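Local atomic coordinates of putative immunoglobulin A1 protease (Bacteroides ovatus, PDB entry 3N6Z), a protein that is a putative immunoglobulin A1 protease, with a chain that folds largely into a parallel beta-solenoid. Residues K41-T45 against D46-Y50; I52-A55 against T56-R59; V140-A143 against R144-I147; V289-L293 against G294-N298. All coordinates share one frame; numbering follows the deposited sequence. Where two conformers were deposited one is given.

Interaction 1: residues K41-T45 against D46-Y50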
loop_
_atom_site.group_PDB
_atom_site.type_symbol
_atom_site.label_atom_id
_atom_site.label_comp_id
_atom_site.label_asym_id
_atom_site.label_seq_id
_atom_site.Cartn_x
_atom_site.Cartn_y
_atom_site.Cartn_z
ATOM N N LYS A 41 9.384 -12.011 -23.180
ATOM C CA LYS A 41 8.346 -12.333 -24.152
ATOM C C LYS A 41 7.139 -11.435 -23.868
ATOM O O LYS A 41 7.121 -10.707 -22.861
ATOM C CB LYS A 41 7.942 -13.815 -24.103
ATOM C CG LYS A 41 7.321 -14.269 -22.817
ATOM C CD LYS A 41 6.961 -15.768 -22.831
ATOM C CE LYS A 41 6.229 -16.175 -21.552
ATOM N NZ LYS A 41 5.807 -17.621 -21.483
ATOM N N GLY A 42 6.118 -11.519 -24.720
ATOM C CA GLY A 42 4.858 -10.806 -24.552
ATOM C C GLY A 42 4.749 -9.522 -25.341
ATOM O O GLY A 42 5.716 -9.043 -25.946
ATOM N N ASN A 43 3.522 -9.000 -25.401
ATOM C CA ASN A 43 3.201 -7.753 -26.113
ATOM C C ASN A 43 2.355 -6.800 -25.282
ATOM O O ASN A 43 1.826 -5.816 -25.798
ATOM C CB ASN A 43 2.553 -8.065 -27.474
ATOM C CG ASN A 43 1.188 -8.658 -27.333
ATOM O OD1 ASN A 43 0.677 -8.819 -26.203
ATOM N ND2 ASN A 43 0.530 -8.945 -28.468
ATOM N N GLY A 44 2.262 -7.054 -23.969
ATOM C CA GLY A 44 1.523 -6.181 -23.069
ATOM C C GLY A 44 0.020 -6.345 -23.073
ATOM O O GLY A 44 -0.684 -5.462 -22.560
ATOM N N THR A 45 -0.471 -7.476 -23.563
ATOM C CA THR A 45 -1.895 -7.772 -23.548
ATOM C C THR A 45 -2.237 -8.819 -22.478
ATOM O O THR A 45 -1.351 -9.475 -21.927
ATOM C CB THR A 45 -2.356 -8.263 -24.915
ATOM O OG1 THR A 45 -1.685 -9.479 -25.221
ATOM C CG2 THR A 45 -2.113 -7.217 -25.989
ATOM N N ASP A 46 -3.525 -9.018 -22.221
ATOM C CA ASP A 46 -3.968 -9.979 -21.225
ATOM C C ASP A 46 -3.451 -11.384 -21.585
ATOM O O ASP A 46 -2.970 -12.119 -20.712
ATOM C CB ASP A 46 -5.510 -10.005 -21.159
ATOM C CG ASP A 46 -6.026 -11.051 -20.210
ATOM O OD1 ASP A 46 -5.619 -11.074 -19.039
ATOM O OD2 ASP A 46 -6.773 -11.924 -20.666
ATOM N N SER A 47 -3.506 -11.753 -22.859
ATOM C CA SER A 47 -3.062 -13.102 -23.248
ATOM C C SER A 47 -1.541 -13.217 -23.346
ATOM O O SER A 47 -1.020 -14.333 -23.277
ATOM C CB SER A 47 -3.706 -13.525 -24.576
ATOM O OG SER A 47 -3.305 -12.714 -25.644
ATOM N N LYS A 48 -0.837 -12.097 -23.578
ATOM C CA LYS A 48 0.631 -12.088 -23.724
ATOM C C LYS A 48 1.232 -10.941 -22.881
ATOM O O LYS A 48 1.710 -9.947 -23.421
ATOM C CB LYS A 48 1.040 -11.974 -25.188
ATOM C CG LYS A 48 0.407 -13.021 -26.110
ATOM C CD LYS A 48 0.908 -12.907 -27.556
ATOM C CE LYS A 48 2.060 -13.802 -27.806
ATOM N NZ LYS A 48 2.540 -13.718 -29.235
ATOM N N PRO A 49 1.176 -11.071 -21.546
ATOM C CA PRO A 49 1.747 -9.984 -20.727
ATOM C C PRO A 49 3.250 -9.865 -20.959
ATOM O O PRO A 49 3.915 -10.849 -21.264
ATOM C CB PRO A 49 1.441 -10.429 -19.287
ATOM C CG PRO A 49 1.247 -11.923 -19.410
ATOM C CD PRO A 49 0.598 -12.140 -20.711
ATOM N N TYR A 50 3.780 -8.653 -20.859
ATOM C CA TYR A 50 5.226 -8.484 -20.877
ATOM C C TYR A 50 5.830 -9.197 -19.659
ATOM O O TYR A 50 5.491 -8.903 -18.506
ATOM C CB TYR A 50 5.587 -7.019 -20.834
ATOM C CG TYR A 50 5.318 -6.239 -22.103
ATOM C CD1 TYR A 50 5.864 -6.627 -23.336
ATOM C CD2 TYR A 50 4.557 -5.063 -22.078
ATOM C CE1 TYR A 50 5.670 -5.858 -24.470
ATOM C CE2 TYR A 50 4.355 -4.304 -23.219
ATOM C CZ TYR A 50 4.906 -4.698 -24.406
ATOM O OH TYR A 50 4.722 -3.946 -25.534
HETATM O O HOH W 1 -1.964 -10.511 -27.989
#

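Interaction 2: residues I52-A55 against T56-R59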
loop_
_atom_site.group_PDB
_atom_site.type_symbol
_atom_site.label_atom_id
_atom_site.label_comp_id
_atom_site.label_asym_id
_atom_site.label_seq_id
_atom_site.Cartn_x
_atom_site.Cartn_y
_atom_site.Cartn_z
ATOM N N ILE A 52 8.805 -10.280 -17.190
ATOM C CA ILE A 52 9.944 -9.596 -16.602
ATOM C C ILE A 52 10.785 -10.603 -15.813
ATOM O O ILE A 52 10.288 -11.238 -14.871
ATOM C CB ILE A 52 9.472 -8.481 -15.677
ATOM C CG1 ILE A 52 8.680 -7.419 -16.463
ATOM C CG2 ILE A 52 10.644 -7.853 -14.868
ATOM C CD1 ILE A 52 7.726 -6.597 -15.555
HETATM N N MSE A 53 12.058 -10.729 -16.193
HETATM C CA MSE A 53 12.971 -11.729 -15.594
HETATM C C MSE A 53 14.122 -11.155 -14.795
HETATM O O MSE A 53 14.811 -11.902 -14.107
HETATM C CB MSE A 53 13.540 -12.629 -16.698
HETATM C CG MSE A 53 12.474 -13.389 -17.518
HETATM SE SE MSE A 53 11.472 -14.617 -16.467
HETATM C CE MSE A 53 12.843 -15.909 -16.055
ATOM N N ASN A 54 14.370 -9.863 -14.907
ATOM C CA ASN A 54 15.472 -9.214 -14.199
ATOM C C ASN A 54 15.190 -7.723 -14.056
ATOM O O ASN A 54 14.180 -7.232 -14.576
ATOM C CB ASN A 54 16.806 -9.510 -14.904
ATOM C CG ASN A 54 16.875 -8.968 -16.290
ATOM O OD1 ASN A 54 16.460 -7.843 -16.546
ATOM N ND2 ASN A 54 17.460 -9.735 -17.192
ATOM N N ALA A 55 16.057 -7.000 -13.370
ATOM C CA ALA A 55 15.830 -5.578 -13.093
ATOM C C ALA A 55 16.009 -4.692 -14.303
ATOM O O ALA A 55 15.424 -3.610 -14.369
ATOM C CB ALA A 55 16.711 -5.093 -11.937
ATOM N N THR A 56 16.784 -5.130 -15.278
ATOM C CA THR A 56 16.927 -4.323 -16.484
ATOM C C THR A 56 15.581 -4.320 -17.224
ATOM O O THR A 56 15.101 -3.276 -17.694
ATOM C CB THR A 56 18.003 -4.870 -17.384
ATOM O OG1 THR A 56 19.237 -4.924 -16.670
ATOM C CG2 THR A 56 18.180 -3.993 -18.633
ATOM N N GLN A 57 14.947 -5.486 -17.281
ATOM C CA GLN A 57 13.610 -5.586 -17.861
ATOM C C GLN A 57 12.564 -4.787 -17.060
ATOM O O GLN A 57 11.668 -4.167 -17.645
ATOM C CB GLN A 57 13.216 -7.048 -18.070
ATOM C CG GLN A 57 14.073 -7.764 -19.119
ATOM C CD GLN A 57 13.727 -9.221 -19.315
ATOM O OE1 GLN A 57 12.854 -9.739 -18.683
ATOM N NE2 GLN A 57 14.473 -9.896 -20.172
ATOM N N ILE A 58 12.625 -4.819 -15.739
ATOM C CA ILE A 58 11.676 -4.047 -14.973
ATOM C C ILE A 58 11.824 -2.543 -15.253
ATOM O O ILE A 58 10.824 -1.798 -15.258
ATOM C CB ILE A 58 11.697 -4.389 -13.442
ATOM C CG1 ILE A 58 10.280 -4.342 -12.859
ATOM C CG2 ILE A 58 12.632 -3.510 -12.670
ATOM C CD1 ILE A 58 10.180 -4.965 -11.467
ATOM N N ARG A 59 13.039 -2.107 -15.555
ATOM C CA ARG A 59 13.294 -0.719 -15.941
ATOM C C ARG A 59 12.801 -0.383 -17.351
ATOM O O ARG A 59 12.728 0.779 -17.693
ATOM C CB ARG A 59 14.770 -0.383 -15.760
ATOM C CG ARG A 59 15.154 -0.363 -14.278
ATOM C CD ARG A 59 16.643 -0.470 -14.036
ATOM N NE ARG A 59 17.317 0.665 -14.638
ATOM C CZ ARG A 59 18.244 0.570 -15.601
ATOM N NH1 ARG A 59 18.720 -0.617 -16.007
ATOM N NH2 ARG A 59 18.736 1.674 -16.128
#

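Interaction 3: residues V140-A143 against R144-I147. With SO4 (sulfate ion), chain B.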
loop_
_atom_site.group_PDB
_atom_site.type_symbol
_atom_site.label_atom_id
_atom_site.label_comp_id
_atom_site.label_asym_id
_atom_site.label_seq_id
_atom_site.Cartn_x
_atom_site.Cartn_y
_atom_site.Cartn_z
ATOM N N VAL A 140 11.191 4.178 0.020
ATOM C CA VAL A 140 10.597 5.274 -0.761
ATOM C C VAL A 140 10.494 6.493 0.141
ATOM O O VAL A 140 10.148 6.397 1.327
ATOM C CB VAL A 140 9.215 4.946 -1.418
ATOM C CG1 VAL A 140 9.377 3.765 -2.388
ATOM C CG2 VAL A 140 8.123 4.700 -0.357
ATOM N N SER A 141 10.777 7.664 -0.424
ATOM C CA SER A 141 10.811 8.897 0.358
ATOM C C SER A 141 10.348 10.093 -0.462
ATOM O O SER A 141 10.693 10.195 -1.633
ATOM C CB SER A 141 12.230 9.140 0.885
ATOM O OG SER A 141 12.254 10.257 1.746
ATOM N N SER A 142 9.616 10.986 0.191
ATOM C CA SER A 142 9.253 12.289 -0.382
ATOM C C SER A 142 9.180 13.314 0.720
ATOM O O SER A 142 8.660 13.015 1.788
ATOM C CB SER A 142 7.893 12.212 -1.085
ATOM O OG SER A 142 7.482 13.510 -1.488
ATOM N N ALA A 143 9.713 14.512 0.465
ATOM C CA ALA A 143 9.569 15.672 1.370
ATOM C C ALA A 143 8.348 16.503 1.055
ATOM O O ALA A 143 8.080 17.470 1.746
ATOM C CB ALA A 143 10.815 16.573 1.281
ATOM N N ARG A 144 7.621 16.147 0.011
ATOM C CA ARG A 144 6.542 16.986 -0.535
ATOM C C ARG A 144 5.179 16.331 -0.741
ATOM O O ARG A 144 4.162 17.030 -0.782
ATOM C CB ARG A 144 6.983 17.552 -1.901
ATOM C CG ARG A 144 8.380 18.140 -1.921
ATOM C CD ARG A 144 8.535 19.373 -1.046
ATOM N NE ARG A 144 9.957 19.737 -1.068
ATOM C CZ ARG A 144 10.637 20.293 -0.062
ATOM N NH1 ARG A 144 10.040 20.626 1.091
ATOM N NH2 ARG A 144 11.941 20.530 -0.225
ATOM N N GLN A 145 5.150 15.004 -0.912
ATOM C CA GLN A 145 3.942 14.293 -1.335
ATOM C C GLN A 145 3.659 13.096 -0.449
ATOM O O GLN A 145 4.548 12.553 0.228
ATOM C CB GLN A 145 4.034 13.834 -2.786
ATOM C CG GLN A 145 4.171 14.983 -3.770
ATOM C CD GLN A 145 4.298 14.490 -5.179
ATOM O OE1 GLN A 145 5.242 13.773 -5.499
ATOM N NE2 GLN A 145 3.340 14.834 -6.028
ATOM N N GLY A 146 2.398 12.692 -0.484
ATOM C CA GLY A 146 1.939 11.507 0.220
ATOM C C GLY A 146 2.159 10.259 -0.605
ATOM O O GLY A 146 1.752 10.197 -1.784
ATOM N N ILE A 147 2.795 9.266 0.000
ATOM C CA ILE A 147 3.260 8.096 -0.744
ATOM C C ILE A 147 3.153 6.801 0.063
ATOM O O ILE A 147 2.930 6.813 1.256
ATOM C CB ILE A 147 4.691 8.272 -1.262
ATOM C CG1 ILE A 147 5.707 8.366 -0.102
ATOM C CG2 ILE A 147 4.820 9.432 -2.255
ATOM C CD1 ILE A 147 7.159 8.314 -0.534
HETATM S S SO4 B . 12.697 20.110 -3.940
HETATM O O1 SO4 B . 12.074 21.064 -4.884
HETATM O O2 SO4 B . 13.418 20.902 -2.929
HETATM O O3 SO4 B . 11.677 19.271 -3.268
HETATM O O4 SO4 B . 13.637 19.269 -4.698
HETATM O O HOH W 2 7.632 13.878 -4.064
HETATM O O HOH W 3 6.944 20.342 2.003
#

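Interaction 4: residues V289-L293 against G294-N298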
loop_
_atom_site.group_PDB
_atom_site.type_symbol
_atom_site.label_atom_id
_atom_site.label_comp_id
_atom_site.label_asym_id
_atom_site.label_seq_id
_atom_site.Cartn_x
_atom_site.Cartn_y
_atom_site.Cartn_z
ATOM N N VAL A 289 -7.960 9.529 12.061
ATOM C CA VAL A 289 -8.682 10.790 11.867
ATOM C C VAL A 289 -10.002 10.567 11.160
ATOM O O VAL A 289 -10.059 9.859 10.138
ATOM C CB VAL A 289 -7.889 11.810 10.983
ATOM C CG1 VAL A 289 -8.595 13.204 10.973
ATOM C CG2 VAL A 289 -6.436 11.918 11.411
ATOM N N SER A 290 -11.058 11.226 11.672
ATOM C CA SER A 290 -12.410 11.156 11.125
ATOM C C SER A 290 -12.871 9.710 11.003
ATOM O O SER A 290 -13.600 9.349 10.083
ATOM C CB SER A 290 -12.509 11.920 9.807
ATOM O OG SER A 290 -12.368 13.316 10.065
ATOM N N ALA A 291 -12.506 8.893 11.997
ATOM C CA ALA A 291 -12.830 7.472 11.967
ATOM C C ALA A 291 -14.328 7.203 11.938
ATOM O O ALA A 291 -14.765 6.176 11.410
ATOM C CB ALA A 291 -12.199 6.755 13.130
ATOM N N SER A 292 -15.139 8.116 12.504
ATOM C CA SER A 292 -16.603 7.940 12.522
ATOM C C SER A 292 -17.243 7.919 11.142
ATOM O O SER A 292 -18.395 7.496 10.990
ATOM C CB SER A 292 -17.227 9.019 13.399
ATOM O OG SER A 292 -17.139 10.277 12.761
ATOM N N LEU A 293 -16.469 8.312 10.127
ATOM C CA LEU A 293 -16.944 8.281 8.735
ATOM C C LEU A 293 -16.816 6.882 8.123
ATOM O O LEU A 293 -17.357 6.612 7.041
ATOM C CB LEU A 293 -16.193 9.290 7.875
ATOM C CG LEU A 293 -16.352 10.753 8.305
ATOM C CD1 LEU A 293 -15.585 11.631 7.350
ATOM C CD2 LEU A 293 -17.852 11.186 8.391
ATOM N N GLY A 294 -16.108 5.989 8.812
ATOM C CA GLY A 294 -15.936 4.625 8.355
ATOM C C GLY A 294 -16.917 3.622 8.938
ATOM O O GLY A 294 -17.549 3.865 9.974
ATOM N N SER A 295 -16.996 2.486 8.249
ATOM C CA SER A 295 -17.801 1.345 8.637
ATOM C C SER A 295 -16.862 0.155 8.869
ATOM O O SER A 295 -16.049 -0.180 8.004
ATOM C CB SER A 295 -18.828 0.996 7.568
ATOM O OG SER A 295 -19.718 2.061 7.344
ATOM N N TYR A 296 -16.989 -0.475 10.019
ATOM C CA TYR A 296 -16.001 -1.448 10.447
ATOM C C TYR A 296 -16.619 -2.763 10.838
ATOM O O TYR A 296 -17.718 -2.808 11.429
ATOM C CB TYR A 296 -15.220 -0.891 11.644
ATOM C CG TYR A 296 -14.628 0.487 11.358
ATOM C CD1 TYR A 296 -13.643 0.657 10.405
ATOM C CD2 TYR A 296 -15.133 1.622 11.951
ATOM C CE1 TYR A 296 -13.130 1.903 10.107
ATOM C CE2 TYR A 296 -14.620 2.881 11.665
ATOM C CZ TYR A 296 -13.619 3.022 10.731
ATOM O OH TYR A 296 -13.117 4.253 10.406
ATOM N N GLU A 297 -15.882 -3.843 10.565
ATOM C CA GLU A 297 -16.288 -5.175 11.001
ATOM C C GLU A 297 -15.016 -5.962 11.284
ATOM O O GLU A 297 -14.117 -5.968 10.450
ATOM C CB GLU A 297 -17.108 -5.847 9.903
ATOM C CG GLU A 297 -17.577 -7.244 10.238
ATOM C CD GLU A 297 -18.419 -7.918 9.165
ATOM O OE1 GLU A 297 -18.519 -7.400 8.028
ATOM O OE2 GLU A 297 -18.963 -9.000 9.487
ATOM N N ASN A 298 -14.966 -6.676 12.408
ATOM C CA ASN A 298 -13.872 -7.599 12.696
ATOM C C ASN A 298 -12.494 -6.932 12.545
ATOM O O ASN A 298 -11.657 -7.379 11.731
ATOM C CB ASN A 298 -13.949 -8.854 11.813
ATOM C CG ASN A 298 -15.244 -9.652 11.966
ATOM O OD1 ASN A 298 -15.612 -10.418 11.037
ATOM N ND2 ASN A 298 -15.902 -9.518 13.078
HETATM O O HOH W 4 -20.016 5.295 9.865
HETATM O O HOH W 5 -18.868 4.384 6.021
#

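Interaction 1: residues K41-T45 against D46-Y50
The carbonyl oxygen of K48 is gripped by three successive backbone amides, those of N43, G44 and T45. N43 N gives K48 O a bond of 2.8 Å. T45 N comes from the opposite face of the carbonyl plane, well above it and longer at 3.3 Å to K48 O, while the bond from G44 N is weak. In return, K48 N donates to T45 OG1 (3.2 Å) and weakly to T45 O. T45 OG1 lies between its own backbone N and carbonyl carbon (chi1 63°), where it accepts from K48 N and donates to N43 OD1; that 2.6 Å bond lies in the amide's carbonyl plane, on a lone pair. The N43 side chain crosses that of K48 at about a right angle, with OD1 3.3 Å from K48 CB, and a water bridges N43 ND2 to T45 OG1. The Y50 ring takes G44 CA over its face in a CH-pi contact, 3.7 Å from the centroid, with N43 C nearer the rim. A CB on G44 would collide with Y50 CE2, and one on G42 with P49 O. F39 stacks on Y50, and strand 71-75 pairs with the end of the loop. Consecutive amides curled round one oxygen, with negative phi at N43 and positive phi at G44, resemble an RL nest, here preceding strand 50-52 of the parallel beta-solenoid.

Interaction 2: residues I52-A55 against T56-R59
T56 lays its CB 3.5 Å from N54 OD1 in the first turn of a short helix, while its side chain also touches T14, R15 and V16 from near the N-terminus. The next residue, Q57, meets the preceding loop twice. Its backbone N donates to N54 OD1 at 2.9 Å, a bond that is nearly straight (168° at the hydrogen) and runs close to the line of the amide C=O. Its side chain, extended beyond CG (chi2 178°), reaches back alongside M53, a selenomethionine, and Q57 OE1 accepts from M53 N at 2.8 Å, with the donor tilted from the amide plane. An alanine here would remove OE1 and is likely to leave the M53 amide without this acceptor and the loop before the helix less firmly fixed. At I58, backbone N bonds to N54 O (3.1 Å), and I52 CG2 packs 3.9 Å from I58 CB; both isoleucines also touch I79. R59 N then bonds to A55 O at 3.1 Å, and R59 NH2 forms a salt bridge with D86. With its side-chain oxygen taking a first-turn amide, N54 is a classic helix N-cap.

Interaction 3: residues V140-A143 against R144-I147
S142 OG draws the chain into a tight bend by accepting two backbone amides at once, R144 N at 3.0 Å and Q145 N at 2.8 Å. A chi1 of 173° sets OG beside its own carbonyl carbon, facing the amides of R144 and Q145, as in an ST turn. A water 2.6 Å from S142 OG also donates to Q145 OE1, which takes a further bond from Y119 N. An alanine in place of S142 would probably leave both amides without this acceptor and the bend freer to shift. The close packing lies on the inner side of the bend, where I147 CD1 tucks in against the backbone of S141, 3.7 Å from S141 C, and approaches S142 CB at 4.0 Å. The buried V140 and I147 slide past each other in opposite directions, and in the V140 conformer given CG2 meets I147 CD1 at 3.7 Å. The bend joins strand 138-141 to strand 147-148, two successive strands of the parallel beta-solenoid that belong to different sheets, and V140 and S142 pair with I178 on the next coil. Away from this packing, at the exposed tip, R144 is bent at chi2 and its guanidinium spreads with one face over A143 CB. Its edge holds a sulfate ion, probably from the crystallisation liquor: R144 NE donates almost straight to sulfate O3 (2.8 Å, 169° at the hydrogen), and NH2 to O2. On another edge of the guanidinium, R144 NH1 reaches a second water, which donates in turn to A143 O.

Interaction 4: residues V289-L293 against G294-N298
Y296 reaches back along its own chain to A291, spanning the short turn between them. At CB the side chain leaves strand 294-296 with CG anti to its carbonyl carbon (chi1 -53°), which sends the ring back past G294 rather than onward with the strand. The carbonyl carbon of G294 lies 3.6 Å above one face of the Y296 ring, off toward the rim. Further out, the ring edge comes up to A291 O, which is nearly in the ring plane, 3.3 Å from Y296 CE2. The tip completes the contact: Y296 OH donates to A291 O at 2.7 Å, in the carbonyl plane and on a lone pair, and also lies 3.8 Å from A291 CB. A291 O is therefore doubly held, for G294 N donates to it too (2.9 Å, 161° at the hydrogen), but from above the carbonyl plane. This second bond continues the 3-10 pattern of L293 N to S290 O, so the turn at A291-L293 is closed by backbone bonds and braced by the phenol. A CB on G294 would clash with Y296 OH, and the absence of a side chain there lets the hydroxyl reach A291 O. On the exposed flank, a water donates to L293 O (2.9 Å). The turn links strand 287-289 to strand 294-296 in one coil of the parallel solenoid. F327 stacks on the Y296 ring, which also touches A322, I257 of strand 254-257 and I265 of strand 263-266, while S295 pairs through its backbone with I263 and I265.

The four contacts come in series along the chain and mark successive places on an elongated solenoid. Interactions 1 and 2 adjoin in sequence, with centres about 15 Å apart, at the two ends of strand 50-52, near the N-terminal end of the stack. Interaction 3 turns a corner between strands 138-141 and 147-148, its centre about 25 Å from that of interaction 2. Interaction 4 joins strands 287-289 and 294-296. Its centre is about 26 Å from that of interaction 3 and about 40 Å from those of interactions 1 and 2, which lie on the opposite side of the chain's centre. None of the separated sites touch, so each shapes its own local turn or helix start while the parallel strand pairing links the coils.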